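MRNA export factor (Human herpesvirus 1, PDB 4YXP) regulates viral gene expression as a homodimer, inhibiting host splicing, contributing to the shutoff of host protein synthesis and mediating nuclear export of viral intronless mRNAs. Local coordinates at residues D174-R179 against V192-A197. Residues are numbered along the deposited sequence; the frame is centred on the assembly and turned at random.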
# COMPACT_ATOMS: atom_id res chain seq x y z
N ASP B 174 -6.57 10.33 8.81
CA ASP B 174 -5.84 9.88 9.99
C ASP B 174 -6.70 10.00 11.25
O ASP B 174 -6.68 9.12 12.10
CB ASP B 174 -4.54 10.68 10.15
CG ASP B 174 -3.55 10.41 9.03
OD1 ASP B 174 -3.58 9.30 8.46
OD2 ASP B 174 -2.74 11.31 8.72
N GLU B 175 -7.45 11.09 11.34
CA GLU B 175 -8.33 11.32 12.48
C GLU B 175 -9.47 10.31 12.51
O GLU B 175 -9.83 9.80 13.58
CB GLU B 175 -8.90 12.74 12.44
CG GLU B 175 -7.84 13.84 12.39
CD GLU B 175 -8.38 15.15 11.85
OE1 GLU B 175 -9.54 15.49 12.17
OE2 GLU B 175 -7.65 15.83 11.10
N LEU B 176 -10.05 10.02 11.35
CA LEU B 176 -11.13 9.04 11.25
C LEU B 176 -10.69 7.69 11.78
O LEU B 176 -11.40 7.05 12.56
CB LEU B 176 -11.60 8.90 9.80
CG LEU B 176 -12.41 10.04 9.18
CD1 LEU B 176 -12.61 9.78 7.69
CD2 LEU B 176 -13.76 10.20 9.87
N CYS B 177 -9.50 7.25 11.36
CA CYS B 177 -8.99 5.93 11.71
C CYS B 177 -8.41 5.89 13.12
O CYS B 177 -8.15 4.81 13.66
CB CYS B 177 -7.92 5.50 10.70
SG CYS B 177 -8.56 5.29 9.03
N SER B 178 -8.21 7.06 13.72
CA SER B 178 -7.75 7.15 15.09
C SER B 178 -8.93 7.20 16.06
O SER B 178 -8.93 6.53 17.09
CB SER B 178 -6.86 8.38 15.27
OG SER B 178 -6.51 8.56 16.63
N ARG B 179 -9.94 8.00 15.72
CA ARG B 179 -11.10 8.18 16.58
C ARG B 179 -12.02 6.96 16.54
O ARG B 179 -12.56 6.54 17.57
CB ARG B 179 -11.87 9.44 16.17
CG ARG B 179 -11.11 10.73 16.47
CD ARG B 179 -11.65 11.89 15.65
NE ARG B 179 -13.09 12.08 15.82
CZ ARG B 179 -13.65 12.90 16.71
NH1 ARG B 179 -12.90 13.64 17.53
NH2 ARG B 179 -14.97 12.99 16.78
N VAL B 192 -16.30 3.37 5.01
CA VAL B 192 -15.33 2.33 4.71
C VAL B 192 -14.16 2.38 5.69
O VAL B 192 -13.75 1.36 6.24
CB VAL B 192 -14.84 2.43 3.25
CG1 VAL B 192 -13.66 1.50 3.00
CG2 VAL B 192 -15.98 2.10 2.29
N PHE B 193 -13.61 3.56 5.92
CA PHE B 193 -12.39 3.62 6.71
C PHE B 193 -12.65 3.52 8.22
O PHE B 193 -11.88 2.88 8.93
CB PHE B 193 -11.62 4.90 6.36
CG PHE B 193 -10.84 4.77 5.08
CD1 PHE B 193 -9.61 4.15 5.08
CD2 PHE B 193 -11.38 5.20 3.88
CE1 PHE B 193 -8.90 4.00 3.90
CE2 PHE B 193 -10.68 5.05 2.70
CZ PHE B 193 -9.43 4.45 2.71
N VAL B 194 -13.75 4.08 8.69
CA VAL B 194 -14.09 3.98 10.11
C VAL B 194 -14.44 2.53 10.48
O VAL B 194 -13.98 2.01 11.49
CB VAL B 194 -15.24 4.93 10.48
CG1 VAL B 194 -15.74 4.66 11.90
CG2 VAL B 194 -14.79 6.38 10.36
N ILE B 195 -15.24 1.88 9.65
CA ILE B 195 -15.67 0.51 9.95
C ILE B 195 -14.48 -0.44 9.89
O ILE B 195 -14.28 -1.25 10.80
CB ILE B 195 -16.79 0.06 9.00
CG1 ILE B 195 -18.05 0.89 9.23
CG2 ILE B 195 -17.10 -1.43 9.19
CD1 ILE B 195 -18.62 0.81 10.65
N LEU B 196 -13.68 -0.36 8.84
CA LEU B 196 -12.50 -1.22 8.72
C LEU B 196 -11.52 -0.96 9.87
O LEU B 196 -10.92 -1.89 10.39
CB LEU B 196 -11.80 -1.01 7.38
CG LEU B 196 -12.53 -1.48 6.11
CD1 LEU B 196 -11.62 -1.30 4.91
CD2 LEU B 196 -13.00 -2.92 6.22
N ALA B 197 -11.37 0.30 10.26
CA ALA B 197 -10.45 0.64 11.35
C ALA B 197 -10.95 0.06 12.67
O ALA B 197 -10.16 -0.44 13.47
CB ALA B 197 -10.29 2.15 11.47
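Cys177 and Ala197 bring the two helices together, their CA atoms 5.5 Å apart, where the axes of segments 174-179 and 192-197 approach to 8.4 Å and run in roughly the same direction at a crossing angle of -34°. The closeness is consistent with the small side chain of Ala197, whose CB points at the partner helix and meets backbone as well as side chain, lying 4.0 Å from Cys177 CA and 4.2 Å from Cys177 CB. One turn earlier on the second helix, Phe193 lies beside the Cys177 sulfur. With SG anti to its own carbonyl carbon (chi1 -64°), Cys177 SG lies 4.1 Å from Phe193 CB, and it stands 5.4 Å from the Phe193 ring centroid, 68° off the ring normal, an oblique sulfur-aromatic contact. The ring itself leads away from segment 174-179 and packs on Leu150, Leu153, Ala154 and Leu161 of helix 146-167, so Phe193 joins three helices. Both segments belong to the C-terminal folded part of ICP27, within the CHC2-type zinc finger region, but away from the metal; their helices, 173-179 and 188-204, are joined by the non-helical link 180-187. Val194 meets Leu176 beside the thiol contact, the two side chains crossing at about a right angle, with Val194 CG2 4.0 Å from Leu176 CD2 and 4.1 Å from Leu176 CB. CG2, the branch anti to the Val194 carbonyl carbon and beside its N, is the one turned to Leu176. Leu176 also touches Cys171, and Val194 rests on Ile185, extending the apolar seam into the flanking loops.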